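Local structure of high-affinity zinc uptake system protein znuA (Streptococcus suis, 3MFQ) at residues Thr13-Asp18 with His104-Ile109; Glu139-Gln144 with Thr265-Tyr270; Met19-Ala24 with Val28-Leu33. The protein probably serves as the metal-binding receptor of an ABC-type uptake system, capturing zinc or related divalent metal ions outside the cell for import. All blocks are in the same frame, centred on the assembly; numbering follows the deposited sequence.

Contacts 1 and 3 share helix 14-24: its first turns carry an aromatic meeting near the zinc ion, while its last turns cover edge strand 29-32 of the parallel sheet. Contact 2 joins helices 131-156 and 266-281. Contact 1 lies deepest, its centre about 5 Å from that of the chain, and is wholly aromatic across its two segments. Contact 2, about 14 Å out on that measure, pairs an isoleucine-tyrosine contact with a water bridge. Contact 3, about 17 Å out, runs from buried valines and an alanine to an exposed tyrosine beside an arginine. D18 OD2 ties contact 1 to F266 N of contact 2, and N17 OD1 accepts a weak bond from R30 NH1 of contact 3.

Contact 1. Residues Thr13-Asp18 with His104-Ile109; sequences TSFLND and HFWFSI. With ZN (zinc ion), chain D.
F15 and W106 meet in the aromatic cluster beside the zinc site of this TroA-like metal-binding protein. F15 stands in the first turn of helix 14-24, and W106 lies in the loop that leads from strand 100-101 to helix 109-123. The two side chains cross at about a right angle, and their rings meet obliquely: the F15 ring is inclined by 39° to the five-membered ring of W106, and the centroids are 4.3 Å apart. The touching corner is the far end of the phenyl, with F15 CZ 3.6 Å from W106 NE1 and F15 CE1 3.7 Å from W106 CD1. W106 CG sits between its backbone N and carbonyl carbon (chi1 49°), which turns the indole toward helix 14-24. F15 CZ covers one indole face near the rim, while H104 CA lies against the opposite face, so W106 fills the layer between F15 and the backbone of a zinc ligand. The neighbouring rings continue the cluster: W106 CD1 rests over the centre of the F107 ring, F105 CE1 reaches the indole edge in plane, and F173 stacks on F107. H41, H170 and D254 are the other zinc-binding residues. D102 OD1 is hydrogen-bonded to H104 ND1, which helps to set the rotation of the imidazole, whose NE2 binds the zinc ion at 2.2 Å.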
loop_
_atom_site.group_PDB
_atom_site.type_symbol
_atom_site.label_atom_id
_atom_site.label_comp_id
_atom_site.label_asym_id
_atom_site.label_seq_id
_atom_site.Cartn_x
_atom_site.Cartn_y
_atom_site.Cartn_z
ATOM N N THR A 13 -0.209 6.917 8.126
ATOM C CA THR A 13 -0.680 7.001 6.750
ATOM C C THR A 13 -2.195 7.021 6.647
ATOM O O THR A 13 -2.900 6.657 7.587
ATOM C CB THR A 13 -0.172 5.823 5.921
ATOM O OG1 THR A 13 -0.997 4.680 6.174
ATOM C CG2 THR A 13 1.271 5.504 6.281
ATOM N N SER A 14 -2.686 7.438 5.486
ATOM C CA SER A 14 -4.114 7.469 5.220
ATOM C C SER A 14 -4.725 6.082 5.360
ATOM O O SER A 14 -5.921 5.947 5.616
ATOM C CB SER A 14 -4.374 8.011 3.817
ATOM O OG SER A 14 -3.636 7.277 2.856
ATOM N N PHE A 15 -3.905 5.051 5.181
ATOM C CA PHE A 15 -4.369 3.682 5.360
ATOM C C PHE A 15 -4.936 3.530 6.749
ATOM O O PHE A 15 -6.096 3.172 6.933
ATOM C CB PHE A 15 -3.220 2.692 5.209
ATOM C CG PHE A 15 -2.698 2.585 3.822
ATOM C CD1 PHE A 15 -3.359 1.820 2.882
ATOM C CD2 PHE A 15 -1.541 3.244 3.455
ATOM C CE1 PHE A 15 -2.878 1.719 1.600
ATOM C CE2 PHE A 15 -1.054 3.147 2.175
ATOM C CZ PHE A 15 -1.723 2.385 1.245
ATOM N N LEU A 16 -4.090 3.798 7.731
ATOM C CA LEU A 16 -4.481 3.653 9.113
ATOM C C LEU A 16 -5.627 4.613 9.410
ATOM O O LEU A 16 -6.617 4.225 10.035
ATOM C CB LEU A 16 -3.274 3.878 10.022
ATOM C CG LEU A 16 -2.081 3.029 9.564
ATOM C CD1 LEU A 16 -0.915 3.132 10.530
ATOM C CD2 LEU A 16 -2.494 1.575 9.371
ATOM N N ASN A 17 -5.509 5.851 8.923
ATOM C CA ASN A 17 -6.580 6.837 9.072
ATOM C C ASN A 17 -7.965 6.268 8.766
ATOM O O ASN A 17 -8.929 6.547 9.475
ATOM C CB ASN A 17 -6.329 8.066 8.194
ATOM C CG ASN A 17 -7.286 9.206 8.508
ATOM O OD1 ASN A 17 -7.386 9.638 9.657
ATOM N ND2 ASN A 17 -7.993 9.694 7.494
ATOM N N ASP A 18 -8.058 5.477 7.703
ATOM C CA ASP A 18 -9.311 4.831 7.336
ATOM C C ASP A 18 -9.655 3.716 8.317
ATOM O O ASP A 18 -10.745 3.684 8.885
ATOM C CB ASP A 18 -9.216 4.260 5.923
ATOM C CG ASP A 18 -10.465 3.505 5.512
ATOM O OD1 ASP A 18 -11.576 3.943 5.879
ATOM O OD2 ASP A 18 -10.335 2.476 4.816
ATOM N N HIS A 104 4.891 -3.597 1.802
ATOM C CA HIS A 104 3.577 -3.467 1.181
ATOM C C HIS A 104 2.674 -4.665 1.461
ATOM O O HIS A 104 2.179 -5.303 0.535
ATOM C CB HIS A 104 3.725 -3.274 -0.327
ATOM C CG HIS A 104 4.711 -2.212 -0.702
ATOM N ND1 HIS A 104 6.020 -2.495 -1.023
ATOM C CD2 HIS A 104 4.580 -0.871 -0.802
ATOM C CE1 HIS A 104 6.654 -1.372 -1.309
ATOM N NE2 HIS A 104 5.801 -0.370 -1.181
ATOM N N PHE A 105 2.445 -4.946 2.738
ATOM C CA PHE A 105 1.682 -6.119 3.156
ATOM C C PHE A 105 0.173 -5.970 2.966
ATOM O O PHE A 105 -0.554 -6.962 2.950
ATOM C CB PHE A 105 1.955 -6.402 4.630
ATOM C CG PHE A 105 1.432 -5.339 5.546
ATOM C CD1 PHE A 105 2.223 -4.263 5.902
ATOM C CD2 PHE A 105 0.139 -5.403 6.033
ATOM C CE1 PHE A 105 1.738 -3.276 6.738
ATOM C CE2 PHE A 105 -0.352 -4.421 6.869
ATOM C CZ PHE A 105 0.449 -3.356 7.222
ATOM N N TRP A 106 -0.297 -4.734 2.840
ATOM C CA TRP A 106 -1.734 -4.457 2.862
ATOM C C TRP A 106 -2.510 -4.978 1.649
ATOM O O TRP A 106 -3.737 -5.068 1.690
ATOM C CB TRP A 106 -1.999 -2.959 3.066
ATOM C CG TRP A 106 -1.212 -2.083 2.154
ATOM C CD1 TRP A 106 -1.570 -1.667 0.907
ATOM C CD2 TRP A 106 0.070 -1.510 2.417
ATOM N NE1 TRP A 106 -0.589 -0.870 0.374
ATOM C CE2 TRP A 106 0.431 -0.757 1.281
ATOM C CE3 TRP A 106 0.950 -1.559 3.500
ATOM C CZ2 TRP A 106 1.632 -0.060 1.201
ATOM C CZ3 TRP A 106 2.140 -0.866 3.417
ATOM C CH2 TRP A 106 2.471 -0.127 2.275
ATOM N N PHE A 107 -1.803 -5.321 0.576
ATOM C CA PHE A 107 -2.455 -5.888 -0.601
ATOM C C PHE A 107 -2.698 -7.387 -0.434
ATOM O O PHE A 107 -3.409 -8.003 -1.224
ATOM C CB PHE A 107 -1.651 -5.600 -1.870
ATOM C CG PHE A 107 -1.643 -4.152 -2.264
ATOM C CD1 PHE A 107 -2.818 -3.508 -2.614
ATOM C CD2 PHE A 107 -0.459 -3.435 -2.296
ATOM C CE1 PHE A 107 -2.815 -2.173 -2.979
ATOM C CE2 PHE A 107 -0.450 -2.099 -2.661
ATOM C CZ PHE A 107 -1.628 -1.470 -3.003
ATOM N N SER A 108 -2.098 -7.971 0.596
ATOM C CA SER A 108 -2.439 -9.326 0.998
ATOM C C SER A 108 -3.556 -9.238 2.023
ATOM O O SER A 108 -3.302 -9.165 3.222
ATOM C CB SER A 108 -1.231 -10.043 1.600
ATOM O OG SER A 108 -1.592 -11.326 2.096
ATOM N N ILE A 109 -4.794 -9.229 1.541
ATOM C CA ILE A 109 -5.958 -9.072 2.407
ATOM C C ILE A 109 -5.847 -9.826 3.735
ATOM O O ILE A 109 -6.198 -9.285 4.783
ATOM C CB ILE A 109 -7.264 -9.446 1.678
ATOM C CG1 ILE A 109 -7.568 -8.409 0.596
ATOM C CG2 ILE A 109 -8.417 -9.539 2.659
ATOM C CD1 ILE A 109 -8.870 -8.641 -0.124
HETATM ZN ZN ZN D . 6.191 1.672 -1.803
#

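Contact 2. Residues Glu139-Gln144 with Thr265-Tyr270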
loop_
_atom_site.group_PDB
_atom_site.type_symbol
_atom_site.label_atom_id
_atom_site.label_comp_id
_atom_site.label_asym_id
_atom_site.label_seq_id
_atom_site.Cartn_x
_atom_site.Cartn_y
_atom_site.Cartn_z
ATOM N N GLU A 139 -15.686 -6.862 13.588
ATOM C CA GLU A 139 -16.228 -8.034 12.914
ATOM C C GLU A 139 -16.880 -7.663 11.586
ATOM O O GLU A 139 -16.727 -8.373 10.592
ATOM C CB GLU A 139 -17.226 -8.763 13.811
ATOM C CG GLU A 139 -16.614 -9.349 15.066
ATOM C CD GLU A 139 -17.495 -10.410 15.692
ATOM O OE1 GLU A 139 -18.517 -10.774 15.073
ATOM O OE2 GLU A 139 -17.164 -10.885 16.798
ATOM N N LYS A 140 -17.601 -6.546 11.571
ATOM C CA LYS A 140 -18.272 -6.089 10.360
ATOM C C LYS A 140 -17.276 -5.715 9.264
ATOM O O LYS A 140 -17.545 -5.913 8.081
ATOM C CB LYS A 140 -19.186 -4.902 10.661
ATOM C CG LYS A 140 -19.867 -4.333 9.429
ATOM C CD LYS A 140 -20.681 -3.093 9.761
ATOM C CE LYS A 140 -21.310 -2.498 8.511
ATOM N NZ LYS A 140 -22.163 -1.320 8.828
ATOM N N TYR A 141 -16.128 -5.174 9.658
ATOM C CA TYR A 141 -15.112 -4.785 8.684
ATOM C C TYR A 141 -14.285 -5.988 8.239
ATOM O O TYR A 141 -13.866 -6.069 7.085
ATOM C CB TYR A 141 -14.211 -3.678 9.236
ATOM C CG TYR A 141 -13.259 -3.096 8.210
ATOM C CD1 TYR A 141 -13.735 -2.538 7.030
ATOM C CD2 TYR A 141 -11.887 -3.094 8.425
ATOM C CE1 TYR A 141 -12.870 -2.003 6.090
ATOM C CE2 TYR A 141 -11.015 -2.561 7.491
ATOM C CZ TYR A 141 -11.512 -2.016 6.327
ATOM O OH TYR A 141 -10.645 -1.486 5.402
ATOM N N GLN A 142 -14.051 -6.923 9.154
ATOM C CA GLN A 142 -13.368 -8.160 8.800
ATOM C C GLN A 142 -14.145 -8.875 7.703
ATOM O O GLN A 142 -13.571 -9.331 6.714
ATOM C CB GLN A 142 -13.221 -9.073 10.018
ATOM C CG GLN A 142 -12.227 -8.585 11.059
ATOM C CD GLN A 142 -10.783 -8.697 10.601
ATOM O OE1 GLN A 142 -9.857 -8.559 11.401
ATOM N NE2 GLN A 142 -10.583 -8.950 9.314
ATOM N N ALA A 143 -15.457 -8.961 7.887
ATOM C CA ALA A 143 -16.330 -9.605 6.917
ATOM C C ALA A 143 -16.324 -8.852 5.596
ATOM O O ALA A 143 -16.398 -9.459 4.530
ATOM C CB ALA A 143 -17.740 -9.709 7.460
ATOM N N GLN A 144 -16.246 -7.528 5.670
ATOM C CA GLN A 144 -16.193 -6.704 4.468
ATOM C C GLN A 144 -14.901 -6.961 3.711
ATOM O O GLN A 144 -14.876 -6.935 2.480
ATOM C CB GLN A 144 -16.317 -5.222 4.818
ATOM C CG GLN A 144 -17.702 -4.812 5.276
ATOM C CD GLN A 144 -17.785 -3.340 5.611
ATOM O OE1 GLN A 144 -18.857 -2.820 5.911
ATOM N NE2 GLN A 144 -16.648 -2.659 5.561
ATOM N N THR A 265 -11.432 5.384 0.780
ATOM C CA THR A 265 -11.200 4.372 1.798
ATOM C C THR A 265 -10.348 3.242 1.243
ATOM O O THR A 265 -10.027 3.221 0.054
ATOM C CB THR A 265 -12.522 3.793 2.331
ATOM O OG1 THR A 265 -13.109 2.944 1.339
ATOM C CG2 THR A 265 -13.491 4.913 2.677
ATOM N N PHE A 266 -9.990 2.301 2.109
ATOM C CA PHE A 266 -9.109 1.202 1.730
ATOM C C PHE A 266 -9.756 0.270 0.713
ATOM O O PHE A 266 -9.183 -0.005 -0.339
ATOM C CB PHE A 266 -8.678 0.412 2.966
ATOM C CG PHE A 266 -7.945 -0.856 2.644
ATOM C CD1 PHE A 266 -6.590 -0.836 2.363
ATOM C CD2 PHE A 266 -8.614 -2.068 2.615
ATOM C CE1 PHE A 266 -5.914 -2.003 2.062
ATOM C CE2 PHE A 266 -7.946 -3.238 2.315
ATOM C CZ PHE A 266 -6.593 -3.207 2.038
ATOM N N ILE A 267 -10.949 -0.216 1.034
ATOM C CA ILE A 267 -11.646 -1.144 0.155
ATOM C C ILE A 267 -11.930 -0.513 -1.202
ATOM O O ILE A 267 -11.865 -1.184 -2.230
ATOM C CB ILE A 267 -12.961 -1.639 0.780
ATOM C CG1 ILE A 267 -12.681 -2.405 2.073
ATOM C CG2 ILE A 267 -13.718 -2.520 -0.200
ATOM C CD1 ILE A 267 -13.916 -2.998 2.709
ATOM N N ASP A 268 -12.242 0.779 -1.202
ATOM C CA ASP A 268 -12.492 1.496 -2.448
ATOM C C ASP A 268 -11.200 1.694 -3.231
ATOM O O ASP A 268 -11.169 1.525 -4.447
ATOM C CB ASP A 268 -13.178 2.835 -2.175
ATOM C CG ASP A 268 -14.611 2.668 -1.704
ATOM O OD1 ASP A 268 -15.141 1.540 -1.796
ATOM O OD2 ASP A 268 -15.210 3.661 -1.243
ATOM N N MET A 269 -10.131 2.046 -2.525
ATOM C CA MET A 269 -8.822 2.156 -3.147
ATOM C C MET A 269 -8.461 0.832 -3.803
ATOM O O MET A 269 -7.840 0.796 -4.861
ATOM C CB MET A 269 -7.765 2.538 -2.110
ATOM C CG MET A 269 -6.334 2.504 -2.622
ATOM S SD MET A 269 -5.613 0.850 -2.641
ATOM C CE MET A 269 -5.532 0.493 -0.890
ATOM N N TYR A 270 -8.862 -0.258 -3.165
ATOM C CA TYR A 270 -8.564 -1.590 -3.670
ATOM C C TYR A 270 -9.314 -1.866 -4.964
ATOM O O TYR A 270 -8.724 -2.281 -5.964
ATOM C CB TYR A 270 -8.956 -2.635 -2.634
ATOM C CG TYR A 270 -7.987 -3.777 -2.521
ATOM C CD1 TYR A 270 -7.777 -4.641 -3.584
ATOM C CD2 TYR A 270 -7.285 -4.000 -1.343
ATOM C CE1 TYR A 270 -6.895 -5.684 -3.481
ATOM C CE2 TYR A 270 -6.398 -5.049 -1.233
ATOM C CZ TYR A 270 -6.207 -5.889 -2.307
ATOM O OH TYR A 270 -5.326 -6.942 -2.218
HETATM O O HOH W 1 -11.684 0.340 4.064
#
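A water bridges Y141 and I267: it is hydrogen-bonded to Y141 OH at 2.5 Å and accepts from I267 N at 3.2 Å. The second bond takes up an amide of the first turn of helix 266-281. D18 OD2 accepts from F266 N beside it, and T265 OG1 makes a weak capping bond with D268 N, 3.4 Å long, from the N-cap position. With CG anti to the backbone N (chi1 -172°), the Y141 ring reaches toward helix 266-281, and its hydroxyl also touches the phenyl of F266, with OH 3.5 Å from F266 CD2. The two segments run parallel, at 5°, with axes 12.6 Å apart, so long side chains must bridge them. Helix 131-156 is probably the long helix that links the two lobes, as in TroA-like binding proteins, and helix 266-281 is the last of the chain. I267 meets Y141 from the opposite direction, and its CD1 touches both Y141 CE1, at 3.7 Å, and Q144 CB, at 3.9 Å. Q144 crosses I267 at about a right angle and lays its NE2 at the edge of the Y141 ring, in plane. On helix 109-123, Y112 stacks with F266 and also touches Y141.

Contact 3. Residues Met19-Ala24 with Val28-Leu33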
loop_
_atom_site.group_PDB
_atom_site.type_symbol
_atom_site.label_atom_id
_atom_site.label_comp_id
_atom_site.label_asym_id
_atom_site.label_seq_id
_atom_site.Cartn_x
_atom_site.Cartn_y
_atom_site.Cartn_z
ATOM N N MET A 19 -8.711 2.800 8.504
ATOM C CA MET A 19 -8.899 1.662 9.391
ATOM C C MET A 19 -9.530 2.071 10.720
ATOM O O MET A 19 -10.604 1.594 11.077
ATOM C CB MET A 19 -7.561 0.952 9.628
ATOM C CG MET A 19 -7.658 -0.325 10.459
ATOM S SD MET A 19 -6.106 -1.244 10.532
ATOM C CE MET A 19 -5.005 0.004 11.178
ATOM N N VAL A 20 -8.862 2.963 11.447
ATOM C CA VAL A 20 -9.338 3.389 12.759
ATOM C C VAL A 20 -10.766 3.913 12.709
ATOM O O VAL A 20 -11.593 3.562 13.547
ATOM C CB VAL A 20 -8.431 4.465 13.375
ATOM C CG1 VAL A 20 -9.012 4.954 14.690
ATOM C CG2 VAL A 20 -7.043 3.911 13.591
ATOM N N TYR A 21 -11.057 4.758 11.730
ATOM C CA TYR A 21 -12.411 5.259 11.581
ATOM C C TYR A 21 -13.374 4.099 11.389
ATOM O O TYR A 21 -14.420 4.039 12.027
ATOM C CB TYR A 21 -12.521 6.222 10.404
ATOM C CG TYR A 21 -13.941 6.665 10.140
ATOM C CD1 TYR A 21 -14.579 7.557 10.991
ATOM C CD2 TYR A 21 -14.648 6.186 9.046
ATOM C CE1 TYR A 21 -15.880 7.966 10.758
ATOM C CE2 TYR A 21 -15.949 6.590 8.803
ATOM C CZ TYR A 21 -16.560 7.480 9.661
ATOM O OH TYR A 21 -17.853 7.884 9.425
ATOM N N GLN A 22 -13.009 3.180 10.502
ATOM C CA GLN A 22 -13.837 2.013 10.229
ATOM C C GLN A 22 -14.137 1.268 11.520
ATOM O O GLN A 22 -15.236 0.753 11.714
ATOM C CB GLN A 22 -13.139 1.079 9.238
ATOM C CG GLN A 22 -12.895 1.693 7.868
ATOM C CD GLN A 22 -14.179 1.948 7.099
ATOM O OE1 GLN A 22 -15.190 1.281 7.315
ATOM N NE2 GLN A 22 -14.140 2.912 6.187
ATOM N N LEU A 23 -13.149 1.228 12.405
ATOM C CA LEU A 23 -13.273 0.493 13.656
ATOM C C LEU A 23 -13.851 1.361 14.766
ATOM O O LEU A 23 -14.893 1.042 15.336
ATOM C CB LEU A 23 -11.909 -0.050 14.085
ATOM C CG LEU A 23 -11.112 -0.806 13.020
ATOM C CD1 LEU A 23 -9.731 -1.172 13.541
ATOM C CD2 LEU A 23 -11.865 -2.044 12.556
ATOM N N ALA A 24 -13.169 2.462 15.065
ATOM C CA ALA A 24 -13.517 3.305 16.203
ATOM C C ALA A 24 -14.564 4.357 15.867
ATOM O O ALA A 24 -15.087 5.025 16.759
ATOM C CB ALA A 24 -12.267 3.969 16.764
ATOM N N VAL A 28 -12.858 8.142 18.662
ATOM C CA VAL A 28 -11.517 8.641 18.964
ATOM C C VAL A 28 -11.176 9.842 18.096
ATOM O O VAL A 28 -11.912 10.173 17.169
ATOM C CB VAL A 28 -10.435 7.567 18.749
ATOM C CG1 VAL A 28 -10.709 6.353 19.620
ATOM C CG2 VAL A 28 -10.364 7.180 17.284
ATOM N N GLU A 29 -10.053 10.486 18.394
ATOM C CA GLU A 29 -9.617 11.656 17.637
ATOM C C GLU A 29 -8.333 11.376 16.855
ATOM O O GLU A 29 -7.264 11.209 17.441
ATOM C CB GLU A 29 -9.396 12.839 18.574
ATOM C CG GLU A 29 -9.493 14.179 17.886
ATOM C CD GLU A 29 -10.792 14.878 18.205
ATOM O OE1 GLU A 29 -11.120 14.989 19.405
ATOM O OE2 GLU A 29 -11.486 15.317 17.263
ATOM N N ARG A 30 -8.433 11.352 15.531
ATOM C CA ARG A 30 -7.321 10.896 14.697
ATOM C C ARG A 30 -6.329 11.988 14.252
ATOM O O ARG A 30 -6.718 13.057 13.774
ATOM C CB ARG A 30 -7.848 10.070 13.511
ATOM C CG ARG A 30 -8.451 8.716 13.938
ATOM C CD ARG A 30 -9.099 7.930 12.806
ATOM N NE ARG A 30 -10.421 8.448 12.469
ATOM C CZ ARG A 30 -10.625 9.479 11.660
ATOM N NH1 ARG A 30 -9.591 10.100 11.109
ATOM N NH2 ARG A 30 -11.855 9.896 11.401
ATOM N N ASP A 31 -5.043 11.697 14.426
ATOM C CA ASP A 31 -3.978 12.618 14.052
ATOM C C ASP A 31 -3.141 12.051 12.915
ATOM O O ASP A 31 -2.112 11.414 13.144
ATOM C CB ASP A 31 -3.084 12.916 15.255
ATOM C CG ASP A 31 -3.149 14.364 15.679
ATOM O OD1 ASP A 31 -2.472 15.199 15.043
ATOM O OD2 ASP A 31 -3.878 14.667 16.646
ATOM N N LEU A 32 -3.589 12.279 11.687
ATOM C CA LEU A 32 -2.853 11.809 10.525
ATOM C C LEU A 32 -1.577 12.613 10.342
ATOM O O LEU A 32 -1.607 13.843 10.304
ATOM C CB LEU A 32 -3.713 11.891 9.266
ATOM C CG LEU A 32 -2.988 11.493 7.980
ATOM C CD1 LEU A 32 -2.320 10.138 8.136
ATOM C CD2 LEU A 32 -3.943 11.489 6.801
ATOM N N LEU A 33 -0.456 11.910 10.231
ATOM C CA LEU A 33 0.839 12.561 10.089
ATOM C C LEU A 33 1.193 12.761 8.624
ATOM O O LEU A 33 1.448 13.880 8.181
ATOM C CB LEU A 33 1.924 11.739 10.779
ATOM C CG LEU A 33 1.573 11.256 12.186
ATOM C CD1 LEU A 33 2.821 10.750 12.884
ATOM C CD2 LEU A 33 0.929 12.369 12.989
#
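The R30 guanidinium and the Y21 ring stand almost perpendicular, their planes 87° apart. V20 CG1 lies at the edge of the guanidinium, near its plane, while the tyrosine approaches obliquely, with Y21 CD1 3.6 Å from R30 NH2. This is a glancing meeting of a charged group with the near end of the tyrosine side chain, and R30 NE also comes within 3.7 Å of Y21 CB. A bend at chi3 (-78°) turns the guanidinium over the helix surface, where NH1 gives a weak hydrogen bond to N17 OD1, one turn before Y21.

Farther down, the arginine's aliphatic part does the packing. R30 and V20 slide past each other in opposite directions, which brings R30 CD to 3.5 Å from V20 CG1. The same valine methyl meets V28 from the other segment: V20 CG1 is 3.7 Å from V28 CG2, and the two side chains cross at about a right angle. V28 CG2 also reaches the next turn of the helix, where it lies 3.8 Å from A24 CB, so one methyl serves both helical residues. L123 of helix 109-123 touches V20 and A24, and L127 touches V28, closing this apolar patch. Backbone hydrogen bonds join E29, D31 and L33 to V9 and V11 of strand 8-11, so strand 29-32 is the edge of the parallel sheet, and helix 14-24 packs against it as the connecting helix of a beta-alpha-beta crossover.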